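LysR family transcriptional regulator (Vibrio vulnificus, PDB 5B7H) probably acts as a DNA-binding transcription factor of the LysR family, an OxyR-type regulator of which this chain is the regulatory domain. Local coordinates at residues P89-H97 with L175-P186. The protein carries 1 engineered substitution. Residues are numbered along the deposited sequence; the frame is centred on the assembly and turned at random. Where two conformers were deposited one is given.
Sequences PFKMVISRH and LDNQNLVVIEPP
With chi1 of Arg-96 at 179°, CG lies opposite the backbone N, and bends at chi2 and chi3 then carry the guanidinium back over Val-181, whose CG2 sits 3.8 Å from NE against one face. Asn-179 likewise turns its amide away from its own N (chi1 -153°), setting OD1 beside CB of Arg-96. These groups close one end of an antiparallel beta ladder between strands 81-95 and 180-198, neighbours in the mixed sheet of the LysR substrate-binding domain, a periplasmic-binding-protein-like fold.

Met-92 and Ile-183 form one hydrogen-bonded pair and Ile-94 and Val-181 the next; Val-181 N to Ile-94 O, at 2.8 Å, is the shortest bond of the ladder. Between them, Val-93 faces Val-182 as a non-hydrogen-bonded pair. The beta-branched Val-93, Ile-94, Val-181, Val-182 and Ile-183 suit the extended backbone and give both faces of the sheet an apolar surface. Val-93 CG1 meets Leu-175 CD1 tip to tip at 3.8 Å, while Ile-94 lies alongside Val-181 on the other face. The flexible thioether of Met-92 slides past Pro-185, bringing SD 3.9 Å from Pro-185 CA; the prolines, with no N-H to give, suit the break in the strand, after which pairing resumes with Phe-90 and Ala-190. Beyond Phe-90, helix 124-132 covers the ring.

Beside the prolines, the long Lys-91 chain crosses Val-182 and Glu-184. Its NZ stays 4.1 Å from Glu-184 OE1, too far for a salt bridge, and bonds to Gln-167; one water accepts from NZ and donates to Glu-184 OE2 and Phe-90 O. At the opposite end, just past the last bridge, Ser-95 with Leu-180, Arg-96 N donates to Asn-179 O, and a second water, in the guanidinium plane, accepts from Arg-96 NE at 3.0 Å and donates to Asn-179 OD1 at 2.8 Å.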
loop_
_atom_site.group_PDB
_atom_site.type_symbol
_atom_site.label_atom_id
_atom_site.label_comp_id
_atom_site.label_asym_id
_atom_site.label_seq_id
_atom_site.Cartn_x
_atom_site.Cartn_y
_atom_site.Cartn_z
ATOM N N PRO A 89 -7.594 10.541 -13.994
ATOM C CA PRO A 89 -8.934 10.025 -14.288
ATOM C C PRO A 89 -9.347 8.885 -13.371
ATOM O O PRO A 89 -8.506 8.139 -12.871
ATOM C CB PRO A 89 -8.812 9.515 -15.730
ATOM C CG PRO A 89 -7.702 10.284 -16.285
ATOM C CD PRO A 89 -6.708 10.489 -15.156
ATOM N N PHE A 90 -10.669 8.708 -13.222
ATOM C CA PHE A 90 -11.233 7.560 -12.520
ATOM C C PHE A 90 -11.733 6.541 -13.533
ATOM O O PHE A 90 -12.263 6.901 -14.604
ATOM C CB PHE A 90 -12.428 7.980 -11.664
ATOM C CG PHE A 90 -12.051 8.701 -10.402
ATOM C CD1 PHE A 90 -12.477 9.968 -10.155
ATOM C CD2 PHE A 90 -11.257 8.081 -9.457
ATOM C CE1 PHE A 90 -12.116 10.635 -8.972
ATOM C CE2 PHE A 90 -10.907 8.760 -8.279
ATOM C CZ PHE A 90 -11.354 10.028 -8.048
ATOM N N LYS A 91 -11.576 5.276 -13.192
ATOM C CA LYS A 91 -12.233 4.205 -13.923
ATOM C C LYS A 91 -12.996 3.358 -12.922
ATOM O O LYS A 91 -12.838 3.488 -11.711
ATOM C CB LYS A 91 -11.194 3.314 -14.595
ATOM C CG LYS A 91 -10.363 4.040 -15.673
ATOM C CD LYS A 91 -11.239 4.343 -16.854
ATOM C CE LYS A 91 -10.367 4.571 -18.082
ATOM N NZ LYS A 91 -9.696 5.847 -17.946
ATOM N N MET A 92 -13.876 2.513 -13.427
ATOM C CA MET A 92 -14.447 1.464 -12.593
ATOM C C MET A 92 -13.812 0.133 -12.968
ATOM O O MET A 92 -13.296 -0.057 -14.074
ATOM C CB MET A 92 -15.977 1.421 -12.757
ATOM C CG MET A 92 -16.614 2.748 -12.364
ATOM S SD MET A 92 -18.411 2.681 -12.279
ATOM C CE MET A 92 -18.578 1.612 -10.828
ATOM N N VAL A 93 -13.858 -0.818 -12.047
ATOM C CA VAL A 93 -13.317 -2.137 -12.329
ATOM C C VAL A 93 -14.323 -3.181 -11.868
ATOM O O VAL A 93 -15.040 -2.992 -10.884
ATOM C CB VAL A 93 -11.940 -2.426 -11.659
ATOM C CG1 VAL A 93 -10.806 -1.689 -12.312
ATOM C CG2 VAL A 93 -12.006 -2.107 -10.144
ATOM N N ILE A 94 -14.373 -4.290 -12.586
ATOM C CA ILE A 94 -15.150 -5.466 -12.202
ATOM C C ILE A 94 -14.331 -6.705 -12.549
ATOM O O ILE A 94 -13.418 -6.674 -13.376
ATOM C CB ILE A 94 -16.515 -5.545 -12.925
ATOM C CG1 ILE A 94 -16.327 -5.723 -14.439
ATOM C CG2 ILE A 94 -17.321 -4.316 -12.632
ATOM C CD1 ILE A 94 -17.673 -5.789 -15.237
ATOM N N SER A 95 -14.641 -7.810 -11.897
ATOM C CA SER A 95 -13.962 -9.032 -12.305
ATOM C C SER A 95 -14.457 -9.507 -13.670
ATOM O O SER A 95 -15.626 -9.340 -14.042
ATOM C CB SER A 95 -14.158 -10.122 -11.265
ATOM O OG SER A 95 -15.502 -10.538 -11.270
ATOM N N ARG A 96 -13.534 -10.115 -14.432
ATOM C CA ARG A 96 -13.907 -10.742 -15.698
ATOM C C ARG A 96 -15.081 -11.697 -15.515
ATOM O O ARG A 96 -15.963 -11.783 -16.387
ATOM C CB ARG A 96 -12.684 -11.524 -16.177
ATOM C CG ARG A 96 -12.857 -12.281 -17.465
ATOM C CD ARG A 96 -13.143 -11.311 -18.594
ATOM N NE ARG A 96 -11.959 -10.681 -19.198
ATOM C CZ ARG A 96 -12.011 -10.100 -20.405
ATOM N NH1 ARG A 96 -13.177 -10.079 -21.063
ATOM N NH2 ARG A 96 -10.929 -9.551 -20.954
ATOM N N HIS A 97 -15.112 -12.422 -14.371
ATOM C CA HIS A 97 -16.137 -13.452 -14.133
ATOM C C HIS A 97 -17.497 -12.851 -13.860
ATOM O O HIS A 97 -18.508 -13.566 -13.915
ATOM C CB HIS A 97 -15.727 -14.361 -12.973
ATOM C CG HIS A 97 -14.437 -15.083 -13.219
ATOM N ND1 HIS A 97 -13.444 -15.188 -12.263
ATOM C CD2 HIS A 97 -13.964 -15.707 -14.327
ATOM C CE1 HIS A 97 -12.422 -15.859 -12.767
ATOM N NE2 HIS A 97 -12.712 -16.184 -14.018
ATOM N N LEU A 175 -3.732 -3.794 -11.241
ATOM C CA LEU A 175 -4.672 -4.843 -11.625
ATOM C C LEU A 175 -3.995 -6.083 -12.185
ATOM O O LEU A 175 -4.689 -7.074 -12.467
ATOM C CB LEU A 175 -5.676 -4.328 -12.660
ATOM C CG LEU A 175 -6.243 -2.938 -12.350
ATOM C CD1 LEU A 175 -7.264 -2.598 -13.416
ATOM C CD2 LEU A 175 -6.858 -2.828 -10.989
ATOM N N ASP A 176 -2.683 -6.090 -12.304
ATOM C CA ASP A 176 -2.004 -7.226 -12.953
ATOM C C ASP A 176 -2.344 -8.550 -12.269
ATOM O O ASP A 176 -2.359 -8.684 -11.018
ATOM C CB ASP A 176 -0.499 -7.058 -12.859
ATOM C CG ASP A 176 0.054 -6.096 -13.896
ATOM O OD1 ASP A 176 -0.675 -5.705 -14.848
ATOM O OD2 ASP A 176 1.257 -5.746 -13.746
ATOM N N ASN A 177 -2.639 -9.540 -13.105
ATOM C CA ASN A 177 -2.867 -10.910 -12.658
ATOM C C ASN A 177 -4.109 -11.075 -11.768
ATOM O O ASN A 177 -4.304 -12.157 -11.183
ATOM C CB ASN A 177 -1.603 -11.531 -12.017
ATOM C CG ASN A 177 -0.515 -11.656 -12.992
ATOM O OD1 ASN A 177 -0.760 -12.132 -14.083
ATOM N ND2 ASN A 177 0.702 -11.266 -12.621
ATOM N N GLN A 178 -5.010 -10.098 -11.749
ATOM C CA GLN A 178 -6.236 -10.229 -10.955
ATOM C C GLN A 178 -7.474 -10.431 -11.793
ATOM O O GLN A 178 -8.572 -10.478 -11.242
ATOM C CB GLN A 178 -6.413 -9.008 -10.033
ATOM C CG GLN A 178 -5.172 -8.834 -9.135
ATOM C CD GLN A 178 -5.511 -8.090 -7.868
ATOM O OE1 GLN A 178 -6.210 -8.630 -7.028
ATOM N NE2 GLN A 178 -5.040 -6.836 -7.742
ATOM N N ASN A 179 -7.316 -10.558 -13.115
ATOM C CA ASN A 179 -8.401 -10.889 -14.052
ATOM C C ASN A 179 -9.569 -9.896 -13.977
ATOM O O ASN A 179 -10.731 -10.304 -13.950
ATOM C CB ASN A 179 -8.861 -12.341 -13.844
ATOM C CG ASN A 179 -9.440 -12.939 -15.083
ATOM O OD1 ASN A 179 -9.376 -12.333 -16.145
ATOM N ND2 ASN A 179 -10.031 -14.112 -14.966
ATOM N N LEU A 180 -9.261 -8.587 -14.000
ATOM C CA LEU A 180 -10.240 -7.510 -13.897
ATOM C C LEU A 180 -10.449 -6.857 -15.257
ATOM O O LEU A 180 -9.636 -6.991 -16.190
ATOM C CB LEU A 180 -9.768 -6.434 -12.914
ATOM C CG LEU A 180 -9.560 -7.033 -11.511
ATOM C CD1 LEU A 180 -8.813 -6.064 -10.647
ATOM C CD2 LEU A 180 -10.905 -7.363 -10.919
ATOM N N VAL A 181 -11.598 -6.195 -15.383
ATOM C CA VAL A 181 -11.979 -5.442 -16.579
ATOM C C VAL A 181 -12.128 -3.991 -16.171
ATOM O O VAL A 181 -12.766 -3.695 -15.153
ATOM C CB VAL A 181 -13.302 -5.961 -17.162
ATOM C CG1 VAL A 181 -13.695 -5.103 -18.364
ATOM C CG2 VAL A 181 -13.110 -7.432 -17.602
ATOM N N VAL A 182 -11.550 -3.089 -16.961
ATOM C CA VAL A 182 -11.600 -1.653 -16.716
ATOM C C VAL A 182 -12.715 -1.053 -17.564
ATOM O O VAL A 182 -12.763 -1.259 -18.786
ATOM C CB VAL A 182 -10.247 -1.012 -17.061
ATOM C CG1 VAL A 182 -10.319 0.493 -16.908
ATOM C CG2 VAL A 182 -9.186 -1.596 -16.139
ATOM N N ILE A 183 -13.580 -0.281 -16.908
ATOM C CA ILE A 183 -14.768 0.320 -17.492
ATOM C C ILE A 183 -14.737 1.823 -17.224
ATOM O O ILE A 183 -14.078 2.298 -16.299
ATOM C CB ILE A 183 -16.052 -0.322 -16.897
ATOM C CG1 ILE A 183 -15.996 -1.847 -17.035
ATOM C CG2 ILE A 183 -17.288 0.177 -17.600
ATOM C CD1 ILE A 183 -15.910 -2.294 -18.478
ATOM N N GLU A 184 -15.485 2.594 -18.076
ATOM C CA GLU A 184 -15.640 4.008 -17.781
ATOM C C GLU A 184 -16.790 4.206 -16.802
ATOM O O GLU A 184 -17.810 3.524 -16.901
ATOM C CB GLU A 184 -16.017 4.756 -19.073
ATOM C CG GLU A 184 -14.876 4.839 -20.030
ATOM C CD GLU A 184 -13.832 5.920 -19.685
ATOM O OE1 GLU A 184 -12.871 6.053 -20.477
ATOM O OE2 GLU A 184 -13.967 6.657 -18.665
ATOM N N PRO A 185 -16.639 5.135 -15.842
ATOM C CA PRO A 185 -17.765 5.469 -14.963
ATOM C C PRO A 185 -18.829 6.217 -15.735
ATOM O O PRO A 185 -18.536 6.888 -16.745
ATOM C CB PRO A 185 -17.128 6.401 -13.915
ATOM C CG PRO A 185 -15.633 6.225 -14.070
ATOM C CD PRO A 185 -15.430 5.899 -15.518
ATOM N N PRO A 186 -20.085 6.168 -15.277
ATOM C CA PRO A 186 -21.198 6.745 -16.041
ATOM C C PRO A 186 -21.016 8.240 -16.194
ATOM O O PRO A 186 -20.371 8.897 -15.375
ATOM C CB PRO A 186 -22.419 6.462 -15.159
ATOM C CG PRO A 186 -22.017 5.374 -14.251
ATOM C CD PRO A 186 -20.541 5.518 -14.041
HETATM O O HOH W 1 -11.741 7.642 -17.290
HETATM O O HOH W 2 -9.416 -10.008 -17.760
#